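Local coordinates for protein PtLCIB4 H88A mutant (Phaeodactylum tricornutum, PDB 5B5Z) that binds zinc and belongs to the LCIB family of beta-carbonic anhydrases, so that it probably serves the interconversion of carbon dioxide and bicarbonate, at residues Ala28-Glu33 and Glu251-Phe256; Gly113-Val118 and Gln245-Lys250; Gln151-Thr156 and Tyr195-Ser200. All blocks are in the same frame, centred on the assembly; numbering follows the deposited sequence.

Interaction 1: Ala28-Glu33 and Glu251-Phe256; sequences ALTNAE and EMSDFF
Leu29 and Phe256 form an antiparallel hydrogen-bonded pair that joins the short strand 29-30 to the start of strand 255-264. Leu29 N donates to Phe256 O at 2.9 Å in an almost straight bond (N-H...O 177°), and Phe256 N returns a bond to Leu29 O. Two residues on from Leu29, where the chain turns into helix 31-43, Asn31 N reaches Asp254 O at 3.1 Å from above the carbonyl plane. The same oxygen takes the hydroxyl of Ser253, in the carbonyl plane and on a lone pair, at 2.8 Å from OG.

The helix start is a capping box: Glu33 N donates to Thr30 OG1, while Thr30 N donates to Glu33 OE1 from above the carboxylate plane. Thr30 chi1 (65°) sets OG1 between backbone N and carbonyl carbon, facing Glu33 N, and leaves CG2 toward Phe255.

The apolar part centres on the Phe255 ring. Thr30 CG2 approaches its CE2 obliquely at 3.6 Å, and Ala28 CB lies 4.1 Å from CD2; Leu18 of helix 16-24 also touches this residue. With an alanine here in place of Phe255, the methyls of Thr30 and Ala28 would probably lose their packing partner, leaving a gap beside helix 16-24.

Asn31 and Asp254 run side by side, amide and carboxylate 77° apart. One water bridges Asn31 ND2 and Asp254 OD2; a second donates to Asn31 OD1 and Phe255 O. Direct partners lie beyond the contact: Asp70 for Asn31 ND2, Thr248 N for Asp254 OD1, Asn247 ND2 for Asp254 OD2.

Backbone bonds thus set the register, while the doubly gripped Asp254 O and the water bridges tie the helix's first turn to the start of strand 255-264.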
# COMPACT_ATOMS: atom_id res chain seq x y z
N ALA A 28 -14.21 21.42 -1.77
CA ALA A 28 -14.14 20.01 -1.36
C ALA A 28 -15.40 19.23 -1.75
O ALA A 28 -16.51 19.74 -1.65
CB ALA A 28 -13.91 19.90 0.13
N LEU A 29 -15.20 17.99 -2.22
CA LEU A 29 -16.30 17.08 -2.56
C LEU A 29 -16.39 15.94 -1.55
O LEU A 29 -15.37 15.51 -1.04
CB LEU A 29 -16.09 16.49 -3.95
CG LEU A 29 -15.98 17.47 -5.12
CD1 LEU A 29 -15.67 16.73 -6.42
CD2 LEU A 29 -17.26 18.28 -5.24
N THR A 30 -17.58 15.42 -1.28
CA THR A 30 -17.66 14.17 -0.53
C THR A 30 -17.08 13.04 -1.39
O THR A 30 -17.04 13.15 -2.61
CB THR A 30 -19.09 13.80 -0.15
OG1 THR A 30 -19.83 13.54 -1.34
CG2 THR A 30 -19.76 14.93 0.63
N ASN A 31 -16.66 11.95 -0.75
CA ASN A 31 -16.18 10.81 -1.51
C ASN A 31 -17.19 10.39 -2.58
O ASN A 31 -16.81 10.13 -3.72
CB ASN A 31 -15.90 9.63 -0.59
CG ASN A 31 -14.53 9.71 0.04
OD1 ASN A 31 -13.95 10.79 0.16
ND2 ASN A 31 -13.99 8.55 0.42
N ALA A 32 -18.46 10.36 -2.22
CA ALA A 32 -19.49 9.95 -3.16
C ALA A 32 -19.58 10.91 -4.34
O ALA A 32 -19.66 10.48 -5.50
CB ALA A 32 -20.84 9.83 -2.44
N GLU A 33 -19.56 12.21 -4.06
CA GLU A 33 -19.56 13.20 -5.13
C GLU A 33 -18.35 13.06 -6.04
O GLU A 33 -18.45 13.21 -7.25
CB GLU A 33 -19.60 14.62 -4.53
CG GLU A 33 -20.95 14.98 -3.92
CD GLU A 33 -20.91 16.22 -3.02
OE1 GLU A 33 -19.80 16.74 -2.74
OE2 GLU A 33 -21.99 16.66 -2.57
N GLU A 251 -18.96 9.46 11.91
CA GLU A 251 -20.37 9.73 11.59
C GLU A 251 -20.53 10.58 10.33
O GLU A 251 -21.64 10.91 9.93
CB GLU A 251 -21.06 10.42 12.77
CG GLU A 251 -20.42 10.17 14.14
CD GLU A 251 -19.25 11.10 14.43
OE1 GLU A 251 -19.38 12.32 14.19
OE2 GLU A 251 -18.21 10.61 14.92
N MET A 252 -19.40 10.91 9.71
CA MET A 252 -19.38 11.91 8.65
C MET A 252 -18.75 11.34 7.38
O MET A 252 -17.93 10.43 7.47
CB MET A 252 -18.60 13.13 9.12
CG MET A 252 -19.11 14.45 8.66
SD MET A 252 -18.22 15.75 9.55
CE MET A 252 -18.11 15.05 11.18
N SER A 253 -19.12 11.87 6.21
CA SER A 253 -18.40 11.53 4.99
C SER A 253 -16.98 12.11 5.01
O SER A 253 -16.73 13.18 5.57
CB SER A 253 -19.13 12.05 3.74
OG SER A 253 -18.44 11.65 2.56
N ASP A 254 -16.05 11.40 4.39
CA ASP A 254 -14.75 11.97 4.08
C ASP A 254 -14.90 12.90 2.89
O ASP A 254 -15.88 12.83 2.16
CB ASP A 254 -13.73 10.87 3.77
CG ASP A 254 -13.07 10.30 5.00
OD1 ASP A 254 -13.43 10.66 6.15
OD2 ASP A 254 -12.17 9.45 4.82
N PHE A 255 -13.91 13.77 2.69
CA PHE A 255 -13.93 14.71 1.59
C PHE A 255 -12.64 14.61 0.78
O PHE A 255 -11.64 14.04 1.23
CB PHE A 255 -14.12 16.15 2.08
CG PHE A 255 -15.52 16.44 2.57
CD1 PHE A 255 -15.95 15.95 3.79
CD2 PHE A 255 -16.40 17.17 1.79
CE1 PHE A 255 -17.26 16.20 4.24
CE2 PHE A 255 -17.70 17.43 2.23
CZ PHE A 255 -18.12 16.94 3.45
N PHE A 256 -12.68 15.18 -0.41
CA PHE A 256 -11.50 15.26 -1.26
C PHE A 256 -11.50 16.60 -1.98
O PHE A 256 -12.52 17.04 -2.50
CB PHE A 256 -11.49 14.09 -2.27
CG PHE A 256 -10.16 13.87 -2.95
CD1 PHE A 256 -9.84 14.51 -4.15
CD2 PHE A 256 -9.22 12.99 -2.40
CE1 PHE A 256 -8.61 14.30 -4.79
CE2 PHE A 256 -7.99 12.76 -3.04
CZ PHE A 256 -7.69 13.42 -4.22
O HOH W 1 -11.41 11.35 0.69
O HOH W 2 -11.44 8.93 2.19
O HOH W 3 -19.47 10.12 0.56

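Interaction 2: Gly113-Val118 and Gln245-Lys250; sequences GSHVGV and QINTPK. With ZN (zinc ion), chain C.
His115 is held at both ring nitrogens: NE2 binds the zinc ion at 2.1 Å, and ND1 donates to Asn247 OD1 across a pair of parallel strands. Strands 107-117 and 238-247 are neighbours in the mixed sheet of this beta-carbonic anhydrase family member, their axes 4.7 Å apart here. The ND1 bond is short, 2.7 Å to Asn247 OD1, and Asn247 OD1 lies 7° out of the ring plane, although the ring and amide planes are inclined by 62°. Asn247 is a second-shell residue that, with the zinc bond at NE2, fixes the ring's rotation, and its own ND2 is held by Asp254 OD2. Cys59, Cys139 and water 5 complete the zinc site.

The backbone ladder runs from Gln245 N to Ser114 O, Val116 N to Gln245 O, Asn247 N to Val116 O and Val118 N to Asn247 O. His115 and Gln245 share one face, where their CB atoms pack at 3.7 Å. Val116 CG1 and Ile246 CG1 lie side by side on the other face; just past the strand end Val118 CG1, set between backbone N and carbonyl carbon (chi1 60°), meets Ile246 CG2 and Thr248 CG2. At the far end Val118 O, buried without a polar partner, lies 3.3 Å from Pro249 CD.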
# COMPACT_ATOMS: atom_id res chain seq x y z
N GLY A 113 -2.83 11.58 -3.55
CA GLY A 113 -3.01 12.76 -2.74
C GLY A 113 -2.37 12.66 -1.39
O GLY A 113 -2.03 11.59 -0.89
N SER A 114 -2.24 13.83 -0.78
CA SER A 114 -1.94 13.91 0.63
C SER A 114 -3.22 13.68 1.41
O SER A 114 -4.29 13.55 0.84
CB SER A 114 -1.38 15.29 0.96
OG SER A 114 -2.35 16.28 0.64
N HIS A 115 -3.12 13.63 2.72
CA HIS A 115 -4.35 13.61 3.52
C HIS A 115 -4.17 14.36 4.83
O HIS A 115 -3.05 14.66 5.25
CB HIS A 115 -4.84 12.17 3.77
CG HIS A 115 -4.07 11.41 4.80
ND1 HIS A 115 -4.64 10.91 5.95
CD2 HIS A 115 -2.76 11.06 4.84
CE1 HIS A 115 -3.71 10.30 6.67
NE2 HIS A 115 -2.57 10.36 6.01
N VAL A 116 -5.29 14.65 5.48
CA VAL A 116 -5.26 15.39 6.73
C VAL A 116 -6.53 15.08 7.51
O VAL A 116 -7.61 14.96 6.92
CB VAL A 116 -5.13 16.91 6.48
CG1 VAL A 116 -6.29 17.43 5.63
CG2 VAL A 116 -5.02 17.65 7.80
N GLY A 117 -6.40 14.93 8.82
CA GLY A 117 -7.54 14.73 9.69
C GLY A 117 -8.15 16.05 10.13
O GLY A 117 -7.45 17.05 10.26
N VAL A 118 -9.46 16.05 10.31
CA VAL A 118 -10.11 17.21 10.91
C VAL A 118 -11.06 16.65 11.98
O VAL A 118 -11.77 15.68 11.72
CB VAL A 118 -10.84 18.08 9.87
CG1 VAL A 118 -11.93 17.29 9.14
CG2 VAL A 118 -11.41 19.34 10.55
N GLN A 245 -6.96 14.51 0.49
CA GLN A 245 -7.94 13.69 1.14
C GLN A 245 -8.20 14.23 2.55
O GLN A 245 -7.26 14.44 3.33
CB GLN A 245 -7.40 12.25 1.15
CG GLN A 245 -8.22 11.22 1.84
CD GLN A 245 -7.62 9.84 1.63
OE1 GLN A 245 -6.41 9.69 1.33
NE2 GLN A 245 -8.45 8.82 1.78
N ILE A 246 -9.46 14.47 2.89
CA ILE A 246 -9.79 15.00 4.20
C ILE A 246 -10.54 13.95 5.02
O ILE A 246 -11.64 13.55 4.68
CB ILE A 246 -10.62 16.30 4.09
CG1 ILE A 246 -9.80 17.36 3.34
CG2 ILE A 246 -11.04 16.80 5.47
CD1 ILE A 246 -10.56 18.67 3.11
N ASN A 247 -9.89 13.48 6.08
CA ASN A 247 -10.44 12.41 6.90
C ASN A 247 -11.21 12.98 8.09
O ASN A 247 -10.64 13.67 8.94
CB ASN A 247 -9.32 11.49 7.37
CG ASN A 247 -8.52 10.93 6.21
OD1 ASN A 247 -7.31 11.10 6.13
ND2 ASN A 247 -9.21 10.31 5.29
N THR A 248 -12.50 12.68 8.14
CA THR A 248 -13.40 13.27 9.11
C THR A 248 -13.86 12.23 10.14
O THR A 248 -13.63 11.04 9.95
CB THR A 248 -14.62 13.85 8.40
OG1 THR A 248 -15.27 12.79 7.70
CG2 THR A 248 -14.19 14.94 7.40
N PRO A 249 -14.50 12.67 11.24
CA PRO A 249 -15.04 11.69 12.20
C PRO A 249 -15.97 10.65 11.56
O PRO A 249 -16.50 10.87 10.47
CB PRO A 249 -15.80 12.57 13.20
CG PRO A 249 -15.05 13.87 13.18
CD PRO A 249 -14.67 14.06 11.72
N LYS A 250 -16.16 9.53 12.25
CA LYS A 250 -16.81 8.34 11.70
C LYS A 250 -18.25 8.57 11.23
O LYS A 250 -18.71 7.95 10.27
CB LYS A 250 -16.79 7.21 12.73
ZN ZN C . -0.68 9.69 6.58
O HOH W 4 -3.22 10.06 1.20
O HOH W 5 -0.99 9.23 8.41

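Interaction 3: Gln151-Thr156 and Tyr195-Ser200; sequences QAYQAT and YAATLS
The end of helix 140-154 packs against the short helix 196-201, a surface contact between two helices, and Tyr153 carries most of it. Its ring lies over the start of the second helix. Ala197 CA sits over one face, 4.0 Å from the ring centroid and 18° off the ring normal, a CH-pi contact displaced toward the rim. Ala197 CB adds to it near the phenol end, 3.8 Å from Tyr153 CZ. At the root of the side chain, Tyr153 CB meets Ala196 CB at 3.6 Å. With CG opposite the backbone N (chi1 167°), the ring leaves its own helix and reaches across to the other.

Ser200, one turn further along, approaches the same ring obliquely: its OG is 3.2 Å from Tyr153 CE2 and close to CD2 as well. The hydroxyl stands between its own backbone N and carbonyl carbon (chi1 45°), which turns it back along its helix. There Ser200 OG lies 2.8 Å from Ala196 O and 2.9 Å from Ala197 O, within its own helix, so toward Tyr153 it serves as a packing surface.

Gln154 extends alongside: its NE2 lies 3.4 Å from Ser200 CB, a van der Waals approach at the outer border of the contact. Behind this surface Leu199 packs on Ala146 and Thr150 of helix 140-154 and on Val205 and Ser212 of helix 205-228, so the short helix lies between two longer ones.

Tyr153 lies in the last turn of its helix, two residues before Ala155, which leaves helical geometry and centres an inverse gamma turn. Small residues, Ala196, Ala197 and Ser200, give the ring a close seat: an aromatic side chain near a helix C-terminus packed, with a CH-pi contact, on the alanine and serine surface of a neighbouring short helix.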
# COMPACT_ATOMS: atom_id res chain seq x y z
N GLN A 151 12.05 22.78 12.30
CA GLN A 151 12.99 23.01 13.41
C GLN A 151 14.40 23.24 12.87
O GLN A 151 15.11 24.14 13.34
CB GLN A 151 12.96 21.84 14.38
CG GLN A 151 11.73 21.85 15.25
CD GLN A 151 11.67 20.68 16.20
OE1 GLN A 151 12.57 19.85 16.24
NE2 GLN A 151 10.59 20.60 16.97
N ALA A 152 14.79 22.46 11.87
CA ALA A 152 16.08 22.63 11.22
C ALA A 152 16.16 23.98 10.51
O ALA A 152 17.20 24.64 10.53
CB ALA A 152 16.33 21.51 10.25
N TYR A 153 15.06 24.40 9.89
CA TYR A 153 15.02 25.69 9.22
C TYR A 153 15.12 26.83 10.22
O TYR A 153 15.87 27.77 10.01
CB TYR A 153 13.74 25.82 8.37
CG TYR A 153 13.46 27.23 7.90
CD1 TYR A 153 14.04 27.73 6.74
CD2 TYR A 153 12.60 28.06 8.60
CE1 TYR A 153 13.79 29.02 6.31
CE2 TYR A 153 12.34 29.35 8.18
CZ TYR A 153 12.94 29.82 7.03
OH TYR A 153 12.67 31.11 6.61
N GLN A 154 14.37 26.73 11.32
CA GLN A 154 14.28 27.83 12.29
C GLN A 154 15.59 28.01 13.04
O GLN A 154 15.85 29.09 13.58
CB GLN A 154 13.14 27.58 13.28
CG GLN A 154 11.76 27.75 12.65
CD GLN A 154 10.66 27.14 13.50
OE1 GLN A 154 10.89 26.67 14.61
NE2 GLN A 154 9.44 27.14 12.96
N ALA A 155 16.40 26.96 13.08
CA ALA A 155 17.80 27.11 13.42
C ALA A 155 18.50 27.56 12.15
O ALA A 155 19.27 26.80 11.56
CB ALA A 155 18.39 25.82 13.95
N THR A 156 18.21 28.80 11.74
CA THR A 156 18.49 29.32 10.39
C THR A 156 19.76 28.80 9.74
O THR A 156 19.71 27.81 8.99
CB THR A 156 18.55 30.85 10.41
OG1 THR A 156 19.70 31.29 11.15
CG2 THR A 156 17.29 31.43 11.04
N TYR A 195 9.80 23.14 1.50
CA TYR A 195 8.64 23.86 2.01
C TYR A 195 8.80 24.33 3.45
O TYR A 195 7.84 24.75 4.09
CB TYR A 195 7.39 22.96 1.90
CG TYR A 195 7.13 22.51 0.50
CD1 TYR A 195 7.75 21.38 -0.02
CD2 TYR A 195 6.28 23.23 -0.33
CE1 TYR A 195 7.53 20.97 -1.32
CE2 TYR A 195 6.04 22.83 -1.63
CZ TYR A 195 6.67 21.70 -2.12
OH TYR A 195 6.45 21.30 -3.41
N ALA A 196 10.03 24.28 3.97
CA ALA A 196 10.25 24.58 5.38
C ALA A 196 9.87 26.03 5.76
O ALA A 196 9.25 26.25 6.80
CB ALA A 196 11.70 24.31 5.76
N ALA A 197 10.23 26.99 4.92
CA ALA A 197 9.86 28.39 5.18
C ALA A 197 8.34 28.55 5.20
O ALA A 197 7.79 29.15 6.12
CB ALA A 197 10.49 29.31 4.13
N THR A 198 7.67 28.00 4.19
CA THR A 198 6.22 28.08 4.09
C THR A 198 5.55 27.54 5.34
O THR A 198 4.62 28.14 5.88
CB THR A 198 5.69 27.28 2.87
OG1 THR A 198 6.29 27.79 1.67
CG2 THR A 198 4.17 27.38 2.79
N LEU A 199 6.03 26.39 5.80
CA LEU A 199 5.45 25.73 6.95
C LEU A 199 5.70 26.48 8.25
O LEU A 199 4.83 26.56 9.12
CB LEU A 199 5.99 24.30 7.06
CG LEU A 199 5.61 23.37 5.91
CD1 LEU A 199 6.35 22.05 6.08
CD2 LEU A 199 4.10 23.16 5.83
N SER A 200 6.90 27.04 8.40
CA SER A 200 7.21 27.77 9.61
C SER A 200 6.44 29.10 9.68
O SER A 200 6.09 29.55 10.76
CB SER A 200 8.71 28.01 9.74
OG SER A 200 9.26 28.44 8.51

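In the fold
Interactions 1 and 2 form one continuous piece of the sheet, their centres 9 Å apart. Strand 238-247 lies between strands 107-117 and 255-264, with Ile246 N 2.8 Å from Phe255 O, and Thr248 OG1 lies 2.6 Å from Ser253 O in a probable hydrogen bond. The zinc ion belongs to interaction 2, while the Asp254 side chain of interaction 1 is about 12 Å from it and connects to it through Asn247 and His115. Interaction 3 stands apart on helices at the surface, its centre 24 Å from that of interaction 2, with nearest atoms about 11 Å apart. Along the chain it is nested within interaction 2, itself nested within interaction 1.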